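Local coordinates for restriction endonuclease AspBHI (Azoarcus sp., PDB 4OC8), which cleaves DNA in a modification-dependent manner as a restriction endonuclease, and is found here as a tetramer, at residues R281-I289 against I296-A304. Sequence-based numbering, arbitrary orientation.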
ATOM      1  N   ARG A 281      17.922  12.086 -14.804  1.00 64.75           N
ATOM      2  CA  ARG A 281      16.714  11.349 -15.152  1.00 58.45           C
ATOM      3  C   ARG A 281      15.588  11.572 -14.139  1.00 55.11           C
ATOM      4  O   ARG A 281      15.827  11.946 -12.993  1.00 56.43           O
ATOM      5  CB  ARG A 281      17.021   9.860 -15.327  1.00 56.30           C
ATOM      6  CG  ARG A 281      17.799   9.542 -16.592  1.00 56.09           C
ATOM      7  CD  ARG A 281      19.127   8.869 -16.285  1.00 53.23           C
ATOM      8  NE  ARG A 281      19.184   7.504 -16.800  1.00 54.82           N
ATOM      9  CZ  ARG A 281      18.983   6.418 -16.058  1.00 65.17           C
ATOM     10  NH1 ARG A 281      18.717   6.532 -14.764  1.00 54.08           N
ATOM     11  NH2 ARG A 281      19.052   5.214 -16.610  1.00 60.81           N
ATOM     12  N   ASP A 282      14.357  11.361 -14.595  1.00 50.57           N
ATOM     13  CA  ASP A 282      13.166  11.467 -13.764  1.00 48.63           C
ATOM     14  C   ASP A 282      12.525  10.091 -13.604  1.00 53.47           C
ATOM     15  O   ASP A 282      11.566   9.761 -14.303  1.00 38.57           O
ATOM     16  CB  ASP A 282      12.165  12.434 -14.398  1.00 37.16           C
ATOM     17  CG  ASP A 282      10.847  12.480 -13.658  1.00 57.13           C
ATOM     18  OD1 ASP A 282      10.853  12.299 -12.422  1.00 59.64           O
ATOM     19  OD2 ASP A 282       9.806  12.674 -14.324  1.00 57.89           O
ATOM     20  N   GLY A 283      13.049   9.294 -12.678  1.00 53.43           N
ATOM     21  CA  GLY A 283      12.524   7.961 -12.449  1.00 50.67           C
ATOM     22  C   GLY A 283      11.148   7.978 -11.818  1.00 47.60           C
ATOM     23  O   GLY A 283      10.928   8.670 -10.830  1.00 51.17           O
ATOM     24  N   ILE A 284      10.212   7.226 -12.389  1.00 45.51           N
ATOM     25  CA  ILE A 284       8.875   7.141 -11.811  1.00 38.52           C
ATOM     26  C   ILE A 284       8.418   5.707 -11.619  1.00 41.96           C
ATOM     27  O   ILE A 284       8.941   4.781 -12.241  1.00 41.63           O
ATOM     28  CB  ILE A 284       7.806   7.888 -12.644  1.00 39.98           C
ATOM     29  CG1 ILE A 284       7.612   7.219 -14.003  1.00 39.87           C
ATOM     30  CG2 ILE A 284       8.146   9.363 -12.774  1.00 33.32           C
ATOM     31  CD1 ILE A 284       6.460   7.786 -14.789  1.00 48.27           C
ATOM     32  N   GLY A 285       7.424   5.541 -10.753  1.00 49.11           N
ATOM     33  CA  GLY A 285       6.886   4.239 -10.421  1.00 48.06           C
ATOM     34  C   GLY A 285       5.372   4.217 -10.361  1.00 42.57           C
ATOM     35  O   GLY A 285       4.727   5.254 -10.177  1.00 47.16           O
ATOM     36  N   ARG A 286       4.805   3.027 -10.531  1.00 41.06           N
ATOM     37  CA  ARG A 286       3.365   2.836 -10.402  1.00 48.69           C
ATOM     38  C   ARG A 286       3.063   1.805  -9.303  1.00 49.33           C
ATOM     39  O   ARG A 286       3.673   0.733  -9.244  1.00 46.29           O
ATOM     40  CB  ARG A 286       2.754   2.415 -11.746  1.00 54.32           C
ATOM     41  CG  ARG A 286       1.267   2.714 -11.893  1.00 64.13           C
ATOM     42  CD  ARG A 286       0.996   4.189 -12.172  1.00 70.46           C
ATOM     43  NE  ARG A 286       1.447   4.606 -13.499  1.00 90.24           N
ATOM     44  CZ  ARG A 286       1.232   5.814 -14.015  1.00 97.63           C
ATOM     45  NH1 ARG A 286       0.568   6.726 -13.315  1.00 84.34           N
ATOM     46  NH2 ARG A 286       1.679   6.112 -15.229  1.00 72.32           N
ATOM     47  N   LEU A 287       2.123   2.144  -8.430  1.00 53.88           N
ATOM     48  CA  LEU A 287       1.792   1.319  -7.273  1.00 61.24           C
ATOM     49  C   LEU A 287       0.296   1.034  -7.225  1.00 55.09           C
ATOM     50  O   LEU A 287      -0.518   1.912  -7.480  1.00 54.15           O
ATOM     51  CB  LEU A 287       2.211   2.040  -5.991  1.00 55.83           C
ATOM     52  CG  LEU A 287       1.851   1.398  -4.654  1.00 55.42           C
ATOM     53  CD1 LEU A 287       2.670   0.147  -4.441  1.00 58.90           C
ATOM     54  CD2 LEU A 287       2.065   2.384  -3.517  1.00 55.95           C
ATOM     55  N   ARG A 288      -0.068  -0.197  -6.892  1.00 50.21           N
ATOM     56  CA  ARG A 288      -1.476  -0.558  -6.784  1.00 49.03           C
ATOM     57  C   ARG A 288      -1.877  -0.587  -5.318  1.00 47.39           C
ATOM     58  O   ARG A 288      -1.155  -1.112  -4.479  1.00 47.66           O
ATOM     59  CB  ARG A 288      -1.721  -1.921  -7.427  1.00 53.89           C
ATOM     60  CG  ARG A 288      -3.139  -2.243  -7.770  1.00 55.84           C
ATOM     61  CD  ARG A 288      -3.177  -3.387  -8.777  1.00 60.29           C
ATOM     62  NE  ARG A 288      -2.144  -4.376  -8.484  1.00 58.56           N
ATOM     63  CZ  ARG A 288      -1.943  -5.489  -9.182  1.00 56.46           C
ATOM     64  NH1 ARG A 288      -2.708  -5.774 -10.227  1.00 55.71           N
ATOM     65  NH2 ARG A 288      -0.975  -6.320  -8.826  1.00 50.21           N
ATOM     66  N   ILE A 289      -3.015   0.019  -5.010  1.00 48.83           N
ATOM     67  CA  ILE A 289      -3.551   0.012  -3.663  1.00 40.28           C
ATOM     68  C   ILE A 289      -4.881  -0.712  -3.709  1.00 46.62           C
ATOM     69  O   ILE A 289      -5.783  -0.322  -4.463  1.00 47.01           O
ATOM     70  CB  ILE A 289      -3.765   1.434  -3.137  1.00 37.05           C
ATOM     71  CG1 ILE A 289      -2.433   2.171  -3.055  1.00 39.22           C
ATOM     72  CG2 ILE A 289      -4.428   1.411  -1.770  1.00 43.65           C
ATOM     73  CD1 ILE A 289      -2.575   3.608  -2.598  1.00 47.87           C
ATOM     74  N   ILE A 296      -6.774   0.720  -7.057  1.00 38.40           N
ATOM     75  CA  ILE A 296      -6.405   1.846  -7.902  1.00 35.54           C
ATOM     76  C   ILE A 296      -4.901   1.884  -8.086  1.00 44.62           C
ATOM     77  O   ILE A 296      -4.169   1.210  -7.369  1.00 53.02           O
ATOM     78  CB  ILE A 296      -6.876   3.192  -7.327  1.00 34.49           C
ATOM     79  CG1 ILE A 296      -6.283   3.420  -5.936  1.00 39.67           C
ATOM     80  CG2 ILE A 296      -8.390   3.260  -7.300  1.00 33.18           C
ATOM     81  CD1 ILE A 296      -6.482   4.828  -5.415  1.00 35.05           C
ATOM     82  N   GLU A 297      -4.440   2.660  -9.059  1.00 41.64           N
ATOM     83  CA  GLU A 297      -3.011   2.873  -9.220  1.00 40.40           C
ATOM     84  C   GLU A 297      -2.657   4.304  -8.868  1.00 40.42           C
ATOM     85  O   GLU A 297      -3.390   5.236  -9.194  1.00 45.68           O
ATOM     86  CB  GLU A 297      -2.556   2.547 -10.642  1.00 49.48           C
ATOM     87  CG  GLU A 297      -2.253   1.080 -10.872  1.00 60.69           C
ATOM     88  CD  GLU A 297      -1.663   0.819 -12.246  1.00 80.38           C
ATOM     89  OE1 GLU A 297      -1.642   1.759 -13.073  1.00 89.22           O
ATOM     90  OE2 GLU A 297      -1.217  -0.322 -12.496  1.00 72.68           O
ATOM     91  N   VAL A 298      -1.533   4.465  -8.185  1.00 43.88           N
ATOM     92  CA  VAL A 298      -1.017   5.769  -7.813  1.00 47.72           C
ATOM     93  C   VAL A 298       0.414   5.839  -8.315  1.00 46.01           C
ATOM     94  O   VAL A 298       1.121   4.834  -8.313  1.00 48.13           O
ATOM     95  CB  VAL A 298      -1.051   5.970  -6.285  1.00 38.85           C
ATOM     96  CG1 VAL A 298      -2.488   6.042  -5.796  1.00 36.36           C
ATOM     97  CG2 VAL A 298      -0.299   4.852  -5.573  1.00 44.01           C
ATOM     98  N   ASP A 299       0.839   7.007  -8.775  1.00 45.57           N
ATOM     99  CA  ASP A 299       2.202   7.138  -9.268  1.00 49.31           C
ATOM    100  C   ASP A 299       3.104   7.788  -8.229  1.00 50.77           C
ATOM    101  O   ASP A 299       2.651   8.604  -7.426  1.00 54.88           O
ATOM    102  CB  ASP A 299       2.248   7.903 -10.596  1.00 55.37           C
ATOM    103  CG  ASP A 299       1.403   9.171 -10.581  1.00 80.07           C
ATOM    104  OD1 ASP A 299       1.021   9.632  -9.484  1.00 76.04           O
ATOM    105  OD2 ASP A 299       1.124   9.711 -11.675  1.00 91.69           O
ATOM    106  N   PHE A 300       4.377   7.411  -8.230  1.00 43.91           N
ATOM    107  CA  PHE A 300       5.339   8.068  -7.351  1.00 44.39           C
ATOM    108  C   PHE A 300       6.626   8.423  -8.075  1.00 47.72           C
ATOM    109  O   PHE A 300       6.973   7.805  -9.071  1.00 45.22           O
ATOM    110  CB  PHE A 300       5.647   7.219  -6.115  1.00 37.39           C
ATOM    111  CG  PHE A 300       6.276   5.893  -6.425  1.00 38.87           C
ATOM    112  CD1 PHE A 300       5.491   4.796  -6.750  1.00 45.25           C
ATOM    113  CD2 PHE A 300       7.648   5.736  -6.379  1.00 39.88           C
ATOM    114  CE1 PHE A 300       6.065   3.569  -7.033  1.00 45.90           C
ATOM    115  CE2 PHE A 300       8.230   4.510  -6.661  1.00 49.37           C
ATOM    116  CZ  PHE A 300       7.436   3.425  -6.987  1.00 44.89           C
ATOM    117  N   ALA A 301       7.330   9.429  -7.569  1.00 50.23           N
ATOM    118  CA  ALA A 301       8.618   9.802  -8.142  1.00 39.18           C
ATOM    119  C   ALA A 301       9.744   9.215  -7.304  1.00 40.37           C
ATOM    120  O   ALA A 301       9.701   9.265  -6.082  1.00 42.01           O
ATOM    121  CB  ALA A 301       8.750  11.312  -8.229  1.00 42.17           C
ATOM    122  N   LEU A 302      10.749   8.659  -7.967  1.00 38.97           N
ATOM    123  CA  LEU A 302      11.890   8.066  -7.284  1.00 39.12           C
ATOM    124  C   LEU A 302      13.104   8.993  -7.352  1.00 47.52           C
ATOM    125  O   LEU A 302      13.356   9.629  -8.376  1.00 46.84           O
ATOM    126  CB  LEU A 302      12.223   6.709  -7.903  1.00 33.84           C
ATOM    127  CG  LEU A 302      13.375   5.916  -7.285  1.00 41.33           C
ATOM    128  CD1 LEU A 302      13.102   5.628  -5.824  1.00 42.59           C
ATOM    129  CD2 LEU A 302      13.607   4.622  -8.048  1.00 36.64           C
ATOM    130  N   GLU A 303      13.843   9.078  -6.253  1.00 40.96           N
ATOM    131  CA  GLU A 303      15.072   9.858  -6.209  1.00 40.65           C
ATOM    132  C   GLU A 303      16.110   9.046  -5.461  1.00 42.76           C
ATOM    133  O   GLU A 303      15.874   8.621  -4.333  1.00 45.18           O
ATOM    134  CB  GLU A 303      14.849  11.200  -5.508  1.00 37.96           C
ATOM    135  CG  GLU A 303      16.103  12.061  -5.394  1.00 50.26           C
ATOM    136  CD  GLU A 303      16.475  12.765  -6.697  1.00 59.07           C
ATOM    137  OE1 GLU A 303      15.560  13.225  -7.416  1.00 50.61           O
ATOM    138  OE2 GLU A 303      17.684  12.862  -6.998  1.00 61.36           O
ATOM    139  N   ALA A 304      17.253   8.812  -6.091  1.00 41.64           N
ATOM    140  CA  ALA A 304      18.276   7.967  -5.488  1.00 40.01           C
ATOM    141  C   ALA A 304      19.598   8.703  -5.357  1.00 45.11           C
ATOM    142  O   ALA A 304      20.189   9.124  -6.350  1.00 56.26           O
ATOM    143  CB  ALA A 304      18.451   6.699  -6.289  1.00 40.87           C
TER
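Phe300 lies against Gly285 in an antiparallel beta hairpin formed by strands 284-289 and 294-305. The hairpin belongs to the five-stranded mixed sheet of the PDDEXK-type nuclease domain, between strands 269-271 and 330-335. Seven backbone hydrogen bonds join the segments. They run from Leu302 N to Gly283 O at one end to the mutual pair of Ile289 and Ile296 at the other. Phe300 CG sits between its own backbone N and carbonyl carbon (chi1 62°), and this turns the ring across to the neighbouring strand. One ring face receives the CA of Gly285 in a CH-pi contact, 3.7 Å from the Phe300 ring centroid. Gly285 has no side chain, and the ring occupies the place where one would project. On the same sheet face, Leu287 and Val298 run side by side, with Leu287 CB 3.8 Å from Val298 CG2. Ile289 crosses Val298 at about a right angle, its CD1 3.9 Å from Val298 CG2. Helix 251-263 packs on this face at Phe300, and Ile289 of the second subunit reaches Leu287. The opposite face carries Arg286, Asp299 and Glu297. Arg286 bends at chi2 and chi3, which brings its guanidinium beside Asp299. A salt bridge links Arg286 NH1 to Asp299 OD2 at 3.5 Å. The two side chains point the same way, with their flat groups 24° apart. Asp299 OD1 accepts a hydrogen bond from Glu329 N, so each carboxylate oxygen has its own partner. Glu297 crosses Arg286 at about a right angle. Arg286 NE and Glu297 OE1 are 4.2 Å apart, beyond a salt bridge. This OE1 lies well out of the guanidinium plane, and no N-H points at it.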